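Local coordinates for protein short afifavidin (PDB 6HDT) that binds biotin and 2-iminobiotin tightly without a covalent bond, in a biological role that is not yet known, at residues R8-A13 with G63-N68; M31-G36 with V100-D105; G43-N48 with G121-T126; T73-N78 with N84-W89. One frame throughout, in Å; residues are numbered along the deposited sequence.

Contact 1: residues R8-A13 with G63-N68; sequences RQSAEA and GLTWGN
Ser10 of helix 7-14 meets Thr65 near the end of strand 58-66. Ser10 OG touches the methyl Thr65 CG2 at 3.4 Å. The torsions of Thr65 explain why a methyl stands there. OG1 is anti to the backbone N (chi1 177°), and CG2 takes the place between N and the carbonyl carbon. The hydroxyl is thereby turned to a water and also bonds to Phe69 O. Ser10 likewise has OG anti to its N, on the helix flank that also packs on Phe35. One turn further, Ala13 CB lies 4.1 Å from Gly67 CA. Gly67 has a positive phi, and a side chain here would point away from the helix and run into Trp66 CD1.

No direct hydrogen bond joins the segments. The water does this work. It lies 2.7 Å from Ser10 O, 2.8 Å from Thr65 OG1 and 2.8 Å from Gly67 O, and is placed to donate to each. Two protons facing three acceptors imply that the water probably shares them. The helix is thus held at this end of the barrel by light van der Waals touches and one bridging solvent molecule.

Contact 2: residues M31-G36 with V100-D105; sequences MTLVFG and VTIVTD
No flat group lies between Met31, Leu33 and Ile102, the three residues that touch here; aromatic rings border them instead. The side chain of Trp23 packs on both Leu33 and Ile102. Tyr45 and Phe125 pack on Met31. Within strand 30-35, Phe35 sends its ring toward the helical end of the barrel and meets Phe14, with the planes at about 45°.

The contact itself is aliphatic. Strands 30-35 and 99-110 are not neighbours in the sheet. They face each other across the inside of the barrel, with Leu33 CA and Ile102 CA 11.8 Å apart. Side chains must therefore bridge the gap end-on. Ile102 CD1 is the single meeting point. It comes tip to tip with Met31 CE at 4.0 Å and with Leu33 CD1 at 4.2 Å.

The torsions supply the reach. Met31 CG sits between its backbone N and carbonyl carbon (chi1 67°), and the chain then runs extended through SD to CE. In Ile102 the CG1 branch is beside the backbone N, and chi2 of 171° stretches CD1 toward the opposite wall. Leu61 of strand 58-66 packs on Met31 and Leu33 as well.

All three residues are buried, and no hydrogen bond crosses. The two walls thus meet here through dispersion contacts between methyl groups, next to Tyr45 of the biotin site.

Contact 3: residues G43-N48 with G121-T126; sequences GFYVNN and GSDTFT. With BTN (biotin), chain E.
Tyr45 and Phe125 face each other from strands 40-46 and 117-127 across the barrel, with their CA atoms 11.9 Å apart. The side chains fill the gap and cross at about a right angle. Tyr45 CE2 lies 3.8 Å from Phe125 CE2, and Tyr45 OH comes to the edge of the Phe125 ring, near its plane. Tyr45 CG is anti to the backbone N (chi1 -159°), which carries the hydroxyl inward to biotin. There OH donates to the ureido oxygen O3 at 2.7 Å.

The two ureido N-H groups go to opposite segments. N2 bonds Asn47 OD1 at 2.9 Å, and N1 bonds Asp123 OD2 at 2.9 Å, nearly straight at 172°. Asp123 is fixed by Gln26 and Trp89. Ser29 and Asn25 also bond to biotin. A phenylalanine in place of Tyr45 would probably leave O3 without this donor and weaken the grip on the ureido group. Donation to O3 and acceptance from both nitrogens would probably polarise the ureido group, as in other avidins.

Contact 4: residues T73-N78 with N84-W89; sequences TVAWDN and NSVTSW. With BTN (biotin), chain E.
The beta hairpin of strands 69-77 and 82-96 forms one wall of the biotin pocket in the avidin barrel. Val74 and Thr87 are a hydrogen-bonded antiparallel pair, with both N to O distances at 2.9 Å. Trp76 N then bonds Ser85 O. Trp76 is also the centre of an inverse gamma turn, where the chain changes direction.

The indole of Trp76 is sandwiched. Biotin C9 lies 3.6 Å above one face, over its centre, and Val74 CG1 lies over the opposite face. In its own plane, NE1 donates to Thr87 OG1 at 3.0 Å, which fixes the ring's rotation. With an alanine in place of Trp76, the biotin chain would probably lose this flat floor and Thr87 OG1 its donor.

Trp89 closes the sulfur end. Its CZ2 is 3.6 Å from biotin S1, Thr87 CG2 lies over one ring face toward the rim, and NE1 bonds Asp123. Away from the pocket, Thr73 CG2 and Val86 CG1 pack tightly, and Ser88 approaches the second subunit. At the pocket mouth, Ser85 OG sits between its backbone N and carbonyl carbon (chi1 55°) and donates to the biotin carboxylate oxygen O11 at 2.8 Å.

All four contacts reach one eight-stranded antiparallel barrel. Contacts 1 and 4 lie on opposite sides of its centre, with centres about 22 Å apart. Contact 1 sets helix 7-14 at one end; contact 4 is a hairpin of the biotin pocket. Contacts 2 and 3 span the interior between them, with centres about 8 Å apart, and use neighbouring strands. Phe35 joins contact 1 to contact 2, and Trp89 joins contact 4 to contact 3 through Asp123. Along the chain, contact 1 is complete before contact 4 begins, while contacts 2 and 3 each join segments from before and after contact 4. Inside the barrel, side chains thus extend from Phe35 past Met31 to the biotin site.

Contact 1: residues R8-A13 with G63-N68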
loop_
_atom_site.group_PDB
_atom_site.type_symbol
_atom_site.label_atom_id
_atom_site.label_comp_id
_atom_site.label_asym_id
_atom_site.label_seq_id
_atom_site.Cartn_x
_atom_site.Cartn_y
_atom_site.Cartn_z
ATOM N N ARG A 8 7.733 -15.725 -10.801
ATOM C CA ARG A 8 6.713 -16.495 -11.525
ATOM C C ARG A 8 5.751 -17.241 -10.565
ATOM O O ARG A 8 4.550 -17.260 -10.775
ATOM C CB ARG A 8 7.362 -17.439 -12.543
ATOM C CG ARG A 8 6.605 -18.754 -12.748
ATOM C CD ARG A 8 6.802 -19.336 -14.137
ATOM N NE ARG A 8 6.065 -18.510 -15.076
ATOM C CZ ARG A 8 6.616 -17.683 -15.958
ATOM N NH1 ARG A 8 7.944 -17.604 -16.093
ATOM N NH2 ARG A 8 5.821 -16.939 -16.728
ATOM N N GLN A 9 6.285 -17.819 -9.498
ATOM C CA GLN A 9 5.458 -18.470 -8.482
ATOM C C GLN A 9 4.521 -17.461 -7.811
ATOM O O GLN A 9 3.377 -17.760 -7.537
ATOM C CB GLN A 9 6.335 -19.156 -7.439
ATOM C CG GLN A 9 6.991 -20.442 -7.928
ATOM C CD GLN A 9 8.049 -20.941 -6.946
ATOM O OE1 GLN A 9 8.673 -20.155 -6.214
ATOM N NE2 GLN A 9 8.267 -22.245 -6.935
ATOM N N SER A 10 5.018 -16.247 -7.543
ATOM C CA SER A 10 4.165 -15.229 -6.956
ATOM C C SER A 10 2.991 -14.785 -7.896
ATOM O O SER A 10 1.839 -14.555 -7.450
ATOM C CB SER A 10 5.043 -14.040 -6.510
ATOM O OG SER A 10 4.243 -13.061 -5.955
ATOM N N ALA A 11 3.283 -14.673 -9.194
ATOM C CA ALA A 11 2.291 -14.321 -10.178
ATOM C C ALA A 11 1.265 -15.418 -10.311
ATOM O O ALA A 11 0.086 -15.135 -10.415
ATOM C CB ALA A 11 2.936 -14.076 -11.528
ATOM N N GLU A 12 1.709 -16.665 -10.300
ATOM C CA GLU A 12 0.762 -17.783 -10.476
ATOM C C GLU A 12 -0.142 -17.922 -9.245
ATOM O O GLU A 12 -1.334 -18.178 -9.384
ATOM C CB GLU A 12 1.486 -19.088 -10.785
ATOM C CG GLU A 12 2.088 -19.122 -12.192
ATOM C CD GLU A 12 2.917 -20.366 -12.445
ATOM O OE1 GLU A 12 2.730 -21.348 -11.698
ATOM O OE2 GLU A 12 3.757 -20.360 -13.380
ATOM N N ALA A 13 0.412 -17.681 -8.054
ATOM C CA ALA A 13 -0.382 -17.706 -6.855
ATOM C C ALA A 13 -1.424 -16.587 -6.932
ATOM O O ALA A 13 -2.506 -16.717 -6.424
ATOM C CB ALA A 13 0.495 -17.568 -5.617
ATOM N N GLY A 63 4.182 -2.295 -4.065
ATOM C CA GLY A 63 3.321 -2.998 -3.140
ATOM C C GLY A 63 3.905 -4.328 -2.748
ATOM O O GLY A 63 5.091 -4.610 -2.985
ATOM N N LEU A 64 3.055 -5.127 -2.113
ATOM C CA LEU A 64 3.377 -6.499 -1.766
ATOM C C LEU A 64 2.178 -7.381 -2.045
ATOM O O LEU A 64 1.056 -6.933 -2.144
ATOM C CB LEU A 64 3.746 -6.624 -0.294
ATOM C CG LEU A 64 5.010 -5.882 0.140
ATOM C CD1 LEU A 64 5.039 -5.716 1.654
ATOM C CD2 LEU A 64 6.261 -6.552 -0.402
ATOM N N THR A 65 2.451 -8.670 -2.141
ATOM C CA THR A 65 1.411 -9.646 -2.445
ATOM C C THR A 65 1.658 -10.904 -1.636
ATOM O O THR A 65 2.792 -11.200 -1.271
ATOM C CB THR A 65 1.405 -9.950 -3.952
ATOM O OG1 THR A 65 0.430 -10.958 -4.242
ATOM C CG2 THR A 65 2.750 -10.457 -4.428
ATOM N N TRP A 66 0.579 -11.610 -1.306
ATOM C CA TRP A 66 0.682 -12.991 -0.914
ATOM C C TRP A 66 -0.553 -13.772 -1.421
ATOM O O TRP A 66 -1.683 -13.331 -1.234
ATOM C CB TRP A 66 0.781 -13.170 0.605
ATOM C CG TRP A 66 0.868 -14.601 0.867
ATOM C CD1 TRP A 66 -0.159 -15.464 1.119
ATOM C CD2 TRP A 66 2.034 -15.388 0.732
ATOM N NE1 TRP A 66 0.311 -16.745 1.204
ATOM C CE2 TRP A 66 1.660 -16.732 0.970
ATOM C CE3 TRP A 66 3.375 -15.089 0.460
ATOM C CZ2 TRP A 66 2.581 -17.771 0.955
ATOM C CZ3 TRP A 66 4.292 -16.121 0.450
ATOM C CH2 TRP A 66 3.896 -17.447 0.691
ATOM N N GLY A 67 -0.343 -14.945 -2.004
ATOM C CA GLY A 67 -1.475 -15.695 -2.505
ATOM C C GLY A 67 -2.254 -14.843 -3.492
ATOM O O GLY A 67 -1.662 -14.180 -4.379
ATOM N N ASN A 68 -3.578 -14.805 -3.336
ATOM C CA ASN A 68 -4.391 -13.996 -4.238
ATOM C C ASN A 68 -4.696 -12.610 -3.679
ATOM O O ASN A 68 -5.611 -11.969 -4.127
ATOM C CB ASN A 68 -5.666 -14.729 -4.675
ATOM C CG ASN A 68 -6.612 -14.970 -3.544
ATOM O OD1 ASN A 68 -6.221 -15.501 -2.519
ATOM N ND2 ASN A 68 -7.864 -14.570 -3.711
HETATM O O HOH W 1 1.024 -13.576 -5.032
#

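Contact 2: residues M31-G36 with V100-D105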
loop_
_atom_site.group_PDB
_atom_site.type_symbol
_atom_site.label_atom_id
_atom_site.label_comp_id
_atom_site.label_asym_id
_atom_site.label_seq_id
_atom_site.Cartn_x
_atom_site.Cartn_y
_atom_site.Cartn_z
ATOM N N MET A 31 -3.263 -0.157 -15.294
ATOM C CA MET A 31 -2.014 -0.371 -14.619
ATOM C C MET A 31 -1.369 -1.623 -15.132
ATOM O O MET A 31 -2.053 -2.542 -15.616
ATOM C CB MET A 31 -2.236 -0.424 -13.110
ATOM C CG MET A 31 -3.023 -1.625 -12.629
ATOM S SD MET A 31 -3.084 -1.772 -10.831
ATOM C CE MET A 31 -4.069 -3.272 -10.795
ATOM N N THR A 32 -0.060 -1.672 -14.964
ATOM C CA THR A 32 0.673 -2.892 -15.174
ATOM C C THR A 32 1.323 -3.308 -13.858
ATOM O O THR A 32 1.887 -2.490 -13.135
ATOM C CB THR A 32 1.709 -2.753 -16.316
ATOM O OG1 THR A 32 1.047 -2.500 -17.558
ATOM C CG2 THR A 32 2.564 -4.002 -16.436
ATOM N N LEU A 33 1.232 -4.597 -13.559
ATOM C CA LEU A 33 1.802 -5.180 -12.356
ATOM C C LEU A 33 2.933 -6.106 -12.716
ATOM O O LEU A 33 2.817 -6.965 -13.608
ATOM C CB LEU A 33 0.752 -5.972 -11.557
ATOM C CG LEU A 33 -0.429 -5.170 -11.008
ATOM C CD1 LEU A 33 -1.382 -6.097 -10.292
ATOM C CD2 LEU A 33 0.048 -4.067 -10.082
ATOM N N VAL A 34 4.010 -5.965 -11.980
ATOM C CA VAL A 34 5.181 -6.820 -12.121
ATOM C C VAL A 34 5.481 -7.447 -10.771
ATOM O O VAL A 34 5.758 -6.752 -9.789
ATOM C CB VAL A 34 6.419 -6.042 -12.637
ATOM C CG1 VAL A 34 7.507 -7.009 -13.046
ATOM C CG2 VAL A 34 6.055 -5.157 -13.817
ATOM N N PHE A 35 5.350 -8.765 -10.704
ATOM C CA PHE A 35 5.739 -9.510 -9.516
ATOM C C PHE A 35 7.256 -9.753 -9.467
ATOM O O PHE A 35 7.890 -10.091 -10.480
ATOM C CB PHE A 35 4.963 -10.818 -9.441
ATOM C CG PHE A 35 3.512 -10.593 -9.274
ATOM C CD1 PHE A 35 2.991 -10.306 -8.019
ATOM C CD2 PHE A 35 2.680 -10.548 -10.364
ATOM C CE1 PHE A 35 1.653 -10.038 -7.852
ATOM C CE2 PHE A 35 1.328 -10.284 -10.199
ATOM C CZ PHE A 35 0.820 -10.028 -8.945
ATOM N N GLY A 36 7.829 -9.545 -8.286
ATOM C CA GLY A 36 9.253 -9.767 -8.068
ATOM C C GLY A 36 9.555 -10.623 -6.848
ATOM O O GLY A 36 8.709 -11.352 -6.364
ATOM N N VAL A 100 -9.439 -12.900 -15.099
ATOM C CA VAL A 100 -9.051 -12.575 -13.736
ATOM C C VAL A 100 -9.577 -11.168 -13.401
ATOM O O VAL A 100 -9.484 -10.240 -14.198
ATOM C CB VAL A 100 -7.516 -12.642 -13.538
ATOM C CG1 VAL A 100 -7.119 -12.407 -12.077
ATOM C CG2 VAL A 100 -6.976 -13.991 -14.034
ATOM N N THR A 101 -10.119 -11.052 -12.197
ATOM C CA THR A 101 -10.590 -9.802 -11.626
ATOM C C THR A 101 -9.897 -9.528 -10.298
ATOM O O THR A 101 -9.717 -10.413 -9.489
ATOM C CB THR A 101 -12.119 -9.890 -11.389
ATOM O OG1 THR A 101 -12.756 -10.141 -12.641
ATOM C CG2 THR A 101 -12.673 -8.593 -10.825
ATOM N N ILE A 102 -9.533 -8.268 -10.063
ATOM C CA ILE A 102 -9.082 -7.835 -8.744
ATOM C C ILE A 102 -10.129 -6.895 -8.155
ATOM O O ILE A 102 -10.403 -5.838 -8.721
ATOM C CB ILE A 102 -7.748 -7.063 -8.748
ATOM C CG1 ILE A 102 -6.701 -7.710 -9.674
ATOM C CG2 ILE A 102 -7.225 -6.965 -7.317
ATOM C CD1 ILE A 102 -5.456 -6.867 -9.863
ATOM N N VAL A 103 -10.673 -7.270 -7.003
ATOM C CA VAL A 103 -11.638 -6.481 -6.264
ATOM C C VAL A 103 -10.824 -5.744 -5.211
ATOM O O VAL A 103 -10.196 -6.387 -4.373
ATOM C CB VAL A 103 -12.683 -7.393 -5.591
ATOM C CG1 VAL A 103 -13.617 -6.579 -4.712
ATOM C CG2 VAL A 103 -13.491 -8.177 -6.636
ATOM N N THR A 104 -10.834 -4.405 -5.264
ATOM C CA THR A 104 -10.060 -3.619 -4.329
ATOM C C THR A 104 -10.883 -2.529 -3.688
ATOM O O THR A 104 -11.885 -2.075 -4.245
ATOM C CB THR A 104 -8.853 -2.923 -5.025
ATOM O OG1 THR A 104 -9.317 -1.833 -5.846
ATOM C CG2 THR A 104 -8.050 -3.894 -5.844
ATOM N N ASP A 105 -10.402 -2.097 -2.524
ATOM C CA ASP A 105 -10.816 -0.835 -1.890
ATOM C C ASP A 105 -9.588 0.061 -1.817
ATOM O O ASP A 105 -8.464 -0.412 -1.750
ATOM C CB ASP A 105 -11.342 -1.059 -0.462
ATOM C CG ASP A 105 -12.683 -1.796 -0.411
ATOM O OD1 ASP A 105 -13.427 -1.754 -1.409
ATOM O OD2 ASP A 105 -13.021 -2.340 0.669
#

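Contact 3: residues G43-N48 with G121-T126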
loop_
_atom_site.group_PDB
_atom_site.type_symbol
_atom_site.label_atom_id
_atom_site.label_comp_id
_atom_site.label_asym_id
_atom_site.label_seq_id
_atom_site.Cartn_x
_atom_site.Cartn_y
_atom_site.Cartn_z
ATOM N N GLY A 43 5.233 -1.685 -10.678
ATOM C CA GLY A 43 4.546 -1.397 -11.916
ATOM C C GLY A 43 4.374 0.100 -12.075
ATOM O O GLY A 43 5.181 0.883 -11.567
ATOM N N PHE A 44 3.297 0.447 -12.755
ATOM C CA PHE A 44 2.861 1.821 -13.006
ATOM C C PHE A 44 1.346 1.877 -13.155
ATOM O O PHE A 44 0.676 0.863 -13.441
ATOM C CB PHE A 44 3.545 2.422 -14.241
ATOM C CG PHE A 44 3.042 1.874 -15.553
ATOM C CD1 PHE A 44 1.930 2.422 -16.197
ATOM C CD2 PHE A 44 3.702 0.810 -16.151
ATOM C CE1 PHE A 44 1.476 1.899 -17.403
ATOM C CE2 PHE A 44 3.272 0.311 -17.358
ATOM C CZ PHE A 44 2.153 0.843 -17.984
ATOM N N TYR A 45 0.819 3.078 -12.934
ATOM C CA TYR A 45 -0.601 3.340 -12.907
ATOM C C TYR A 45 -0.943 4.533 -13.743
ATOM O O TYR A 45 -0.310 5.581 -13.622
ATOM C CB TYR A 45 -1.067 3.579 -11.476
ATOM C CG TYR A 45 -2.545 3.368 -11.259
ATOM C CD1 TYR A 45 -3.458 4.385 -11.489
ATOM C CD2 TYR A 45 -3.025 2.141 -10.799
ATOM C CE1 TYR A 45 -4.832 4.190 -11.280
ATOM C CE2 TYR A 45 -4.378 1.938 -10.590
ATOM C CZ TYR A 45 -5.283 2.972 -10.818
ATOM O OH TYR A 45 -6.629 2.805 -10.641
ATOM N N VAL A 46 -1.967 4.389 -14.570
ATOM C CA VAL A 46 -2.430 5.506 -15.383
ATOM C C VAL A 46 -3.852 5.820 -15.015
ATOM O O VAL A 46 -4.773 5.041 -15.279
ATOM C CB VAL A 46 -2.280 5.285 -16.891
ATOM C CG1 VAL A 46 -2.814 6.504 -17.659
ATOM C CG2 VAL A 46 -0.820 5.045 -17.240
ATOM N N ASN A 47 -4.019 6.976 -14.383
ATOM C CA ASN A 47 -5.326 7.429 -13.942
ATOM C C ASN A 47 -6.111 8.041 -15.102
ATOM O O ASN A 47 -5.619 8.940 -15.786
ATOM C CB ASN A 47 -5.181 8.405 -12.772
ATOM C CG ASN A 47 -6.466 9.109 -12.435
ATOM O OD1 ASN A 47 -7.519 8.491 -12.394
ATOM N ND2 ASN A 47 -6.387 10.424 -12.175
ATOM N N ASN A 48 -7.309 7.511 -15.332
ATOM C CA ASN A 48 -8.152 8.062 -16.366
ATOM C C ASN A 48 -9.557 8.433 -15.767
ATOM O O ASN A 48 -10.467 8.833 -16.485
ATOM C CB ASN A 48 -8.111 7.108 -17.610
ATOM C CG ASN A 48 -6.653 6.838 -18.142
ATOM O OD1 ASN A 48 -5.847 7.762 -18.322
ATOM N ND2 ASN A 48 -6.329 5.560 -18.407
ATOM N N GLY A 121 -12.841 4.719 -1.706
ATOM C CA GLY A 121 -13.633 4.197 -2.780
ATOM C C GLY A 121 -13.274 2.749 -3.057
ATOM O O GLY A 121 -12.529 2.120 -2.331
ATOM N N SER A 122 -13.811 2.249 -4.148
ATOM C CA SER A 122 -13.551 0.890 -4.596
ATOM C C SER A 122 -13.273 0.860 -6.110
ATOM O O SER A 122 -13.927 1.569 -6.862
ATOM C CB SER A 122 -14.747 -0.002 -4.265
ATOM O OG SER A 122 -14.904 -0.056 -2.861
ATOM N N ASP A 123 -12.303 0.031 -6.522
ATOM C CA ASP A 123 -11.991 -0.224 -7.920
ATOM C C ASP A 123 -11.964 -1.744 -8.143
ATOM O O ASP A 123 -11.412 -2.508 -7.320
ATOM C CB ASP A 123 -10.612 0.298 -8.343
ATOM C CG ASP A 123 -10.539 1.805 -8.486
ATOM O OD1 ASP A 123 -11.601 2.478 -8.540
ATOM O OD2 ASP A 123 -9.378 2.314 -8.538
ATOM N N THR A 124 -12.533 -2.139 -9.269
ATOM C CA THR A 124 -12.461 -3.507 -9.763
ATOM C C THR A 124 -11.671 -3.500 -11.071
ATOM O O THR A 124 -12.047 -2.819 -12.052
ATOM C CB THR A 124 -13.853 -4.085 -10.014
ATOM O OG1 THR A 124 -14.583 -4.027 -8.787
ATOM C CG2 THR A 124 -13.757 -5.542 -10.455
ATOM N N PHE A 125 -10.588 -4.278 -11.077
ATOM C CA PHE A 125 -9.685 -4.339 -12.185
ATOM C C PHE A 125 -9.937 -5.614 -12.940
ATOM O O PHE A 125 -10.252 -6.646 -12.332
ATOM C CB PHE A 125 -8.257 -4.284 -11.706
ATOM C CG PHE A 125 -7.882 -2.975 -11.055
ATOM C CD1 PHE A 125 -8.046 -2.809 -9.708
ATOM C CD2 PHE A 125 -7.380 -1.938 -11.807
ATOM C CE1 PHE A 125 -7.673 -1.594 -9.084
ATOM C CE2 PHE A 125 -7.030 -0.736 -11.211
ATOM C CZ PHE A 125 -7.192 -0.571 -9.854
ATOM N N THR A 126 -9.863 -5.536 -14.261
ATOM C CA THR A 126 -9.933 -6.767 -15.070
ATOM C C THR A 126 -8.667 -6.960 -15.896
ATOM O O THR A 126 -8.070 -5.984 -16.423
ATOM C CB THR A 126 -11.188 -6.784 -15.960
ATOM O OG1 THR A 126 -11.124 -5.720 -16.906
ATOM C CG2 THR A 126 -12.458 -6.614 -15.118
HETATM C C11 BTN E . -5.432 13.078 -7.307
HETATM O O11 BTN E . -5.140 13.492 -6.169
HETATM O O12 BTN E . -6.463 13.462 -7.908
HETATM C C10 BTN E . -4.494 12.066 -7.942
HETATM C C9 BTN E . -5.218 11.062 -8.836
HETATM C C8 BTN E . -6.079 10.081 -8.035
HETATM C C7 BTN E . -6.895 9.125 -8.901
HETATM C C2 BTN E . -7.699 8.187 -8.007
HETATM S S1 BTN E . -6.758 6.893 -7.217
HETATM C C6 BTN E . -8.230 6.007 -6.790
HETATM C C5 BTN E . -9.160 6.180 -7.978
HETATM N N1 BTN E . -8.989 5.154 -8.968
HETATM C C3 BTN E . -8.521 5.559 -10.147
HETATM O O3 BTN E . -8.342 4.814 -11.126
HETATM N N2 BTN E . -8.301 6.897 -10.069
HETATM C C4 BTN E . -8.762 7.419 -8.791
#

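Contact 4: residues T73-N78 with N84-W89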
loop_
_atom_site.group_PDB
_atom_site.type_symbol
_atom_site.label_atom_id
_atom_site.label_comp_id
_atom_site.label_asym_id
_atom_site.label_seq_id
_atom_site.Cartn_x
_atom_site.Cartn_y
_atom_site.Cartn_z
ATOM N N THR A 73 0.648 1.004 -3.571
ATOM C CA THR A 73 0.546 2.449 -3.379
ATOM C C THR A 73 1.067 3.211 -4.582
ATOM O O THR A 73 2.019 2.773 -5.205
ATOM C CB THR A 73 1.324 2.859 -2.130
ATOM O OG1 THR A 73 0.747 2.214 -1.006
ATOM C CG2 THR A 73 1.304 4.366 -1.901
ATOM N N VAL A 74 0.439 4.348 -4.890
ATOM C CA VAL A 74 0.900 5.286 -5.914
ATOM C C VAL A 74 0.954 6.691 -5.274
ATOM O O VAL A 74 -0.036 7.199 -4.729
ATOM C CB VAL A 74 -0.044 5.341 -7.121
ATOM C CG1 VAL A 74 0.315 6.505 -8.045
ATOM C CG2 VAL A 74 -0.052 4.028 -7.868
ATOM N N ALA A 75 2.124 7.292 -5.346
ATOM C CA ALA A 75 2.289 8.689 -4.960
ATOM C C ALA A 75 2.131 9.571 -6.216
ATOM O O ALA A 75 2.822 9.343 -7.225
ATOM C CB ALA A 75 3.660 8.860 -4.358
ATOM N N TRP A 76 1.237 10.566 -6.177
ATOM C CA TRP A 76 0.863 11.287 -7.401
ATOM C C TRP A 76 1.845 12.414 -7.717
ATOM O O TRP A 76 1.484 13.584 -7.690
ATOM C CB TRP A 76 -0.597 11.751 -7.331
ATOM C CG TRP A 76 -1.512 10.563 -7.205
ATOM C CD1 TRP A 76 -2.118 10.115 -6.088
ATOM C CD2 TRP A 76 -1.857 9.643 -8.252
ATOM N NE1 TRP A 76 -2.845 8.927 -6.360
ATOM C CE2 TRP A 76 -2.714 8.657 -7.691
ATOM C CE3 TRP A 76 -1.585 9.600 -9.626
ATOM C CZ2 TRP A 76 -3.236 7.617 -8.448
ATOM C CZ3 TRP A 76 -2.096 8.547 -10.362
ATOM C CH2 TRP A 76 -2.935 7.602 -9.776
ATOM N N ASP A 77 3.087 12.027 -8.030
ATOM C CA ASP A 77 4.081 12.929 -8.566
ATOM C C ASP A 77 4.903 12.199 -9.630
ATOM O O ASP A 77 5.289 11.045 -9.460
ATOM C CB ASP A 77 4.978 13.455 -7.463
ATOM C CG ASP A 77 6.025 14.416 -7.988
ATOM O OD1 ASP A 77 5.652 15.546 -8.401
ATOM O OD2 ASP A 77 7.217 14.036 -8.004
ATOM N N ASN A 78 5.046 12.839 -10.776
ATOM C CA ASN A 78 5.946 12.403 -11.828
ATOM C C ASN A 78 6.501 13.645 -12.539
ATOM O O ASN A 78 6.283 14.760 -12.063
ATOM C CB ASN A 78 5.280 11.348 -12.765
ATOM C CG ASN A 78 4.154 11.892 -13.616
ATOM O OD1 ASN A 78 3.916 13.112 -13.698
ATOM N ND2 ASN A 78 3.450 10.966 -14.301
ATOM N N ASN A 84 -0.192 16.132 -5.114
ATOM C CA ASN A 84 0.019 16.259 -3.662
ATOM C C ASN A 84 -0.875 15.308 -2.868
ATOM O O ASN A 84 -1.681 15.700 -2.032
ATOM C CB ASN A 84 -0.182 17.709 -3.224
ATOM C CG ASN A 84 0.273 17.945 -1.810
ATOM O OD1 ASN A 84 1.167 17.268 -1.328
ATOM N ND2 ASN A 84 -0.340 18.920 -1.136
ATOM N N SER A 85 -0.744 14.030 -3.187
ATOM C CA SER A 85 -1.658 13.018 -2.703
ATOM C C SER A 85 -1.021 11.663 -2.915
ATOM O O SER A 85 -0.105 11.523 -3.723
ATOM C CB SER A 85 -2.962 13.070 -3.500
ATOM O OG SER A 85 -2.689 12.947 -4.887
ATOM N N VAL A 86 -1.543 10.679 -2.192
ATOM C CA VAL A 86 -1.096 9.299 -2.282
ATOM C C VAL A 86 -2.316 8.399 -2.175
ATOM O O VAL A 86 -3.125 8.596 -1.291
ATOM C CB VAL A 86 -0.146 8.937 -1.119
ATOM C CG1 VAL A 86 0.215 7.461 -1.145
ATOM C CG2 VAL A 86 1.087 9.810 -1.134
ATOM N N THR A 87 -2.389 7.368 -3.020
ATOM C CA THR A 87 -3.453 6.321 -2.902
ATOM C C THR A 87 -2.846 4.951 -2.602
ATOM O O THR A 87 -1.777 4.607 -3.086
ATOM C CB THR A 87 -4.255 6.222 -4.225
ATOM O OG1 THR A 87 -4.757 7.502 -4.609
ATOM C CG2 THR A 87 -5.408 5.241 -4.173
ATOM N N SER A 88 -3.551 4.150 -1.796
ATOM C CA SER A 88 -3.239 2.725 -1.687
ATOM C C SER A 88 -4.476 1.925 -1.999
ATOM O O SER A 88 -5.547 2.247 -1.560
ATOM C CB SER A 88 -2.718 2.344 -0.311
ATOM O OG SER A 88 -1.600 3.197 0.104
ATOM N N TRP A 89 -4.274 0.809 -2.694
ATOM C CA TRP A 89 -5.345 -0.104 -2.985
ATOM C C TRP A 89 -5.043 -1.391 -2.255
ATOM O O TRP A 89 -3.881 -1.764 -2.128
ATOM C CB TRP A 89 -5.363 -0.434 -4.475
ATOM C CG TRP A 89 -5.830 0.604 -5.418
ATOM C CD1 TRP A 89 -7.035 0.660 -6.044
ATOM C CD2 TRP A 89 -5.072 1.706 -5.902
ATOM N NE1 TRP A 89 -7.088 1.741 -6.873
ATOM C CE2 TRP A 89 -5.891 2.405 -6.809
ATOM C CE3 TRP A 89 -3.771 2.169 -5.666
ATOM C CZ2 TRP A 89 -5.451 3.527 -7.493
ATOM C CZ3 TRP A 89 -3.342 3.315 -6.341
ATOM C CH2 TRP A 89 -4.171 3.976 -7.227
HETATM C C11 BTN E . -5.432 13.078 -7.307
HETATM O O11 BTN E . -5.140 13.492 -6.169
HETATM O O12 BTN E . -6.463 13.462 -7.908
HETATM C C10 BTN E . -4.494 12.066 -7.942
HETATM C C9 BTN E . -5.218 11.062 -8.836
HETATM C C8 BTN E . -6.079 10.081 -8.035
HETATM C C7 BTN E . -6.895 9.125 -8.901
HETATM C C2 BTN E . -7.699 8.187 -8.007
HETATM S S1 BTN E . -6.758 6.893 -7.217
HETATM C C6 BTN E . -8.230 6.007 -6.790
HETATM C C5 BTN E . -9.160 6.180 -7.978
HETATM N N1 BTN E . -8.989 5.154 -8.968
HETATM C C3 BTN E . -8.521 5.559 -10.147
HETATM O O3 BTN E . -8.342 4.814 -11.126
HETATM N N2 BTN E . -8.301 6.897 -10.069
HETATM C C4 BTN E . -8.762 7.419 -8.791
#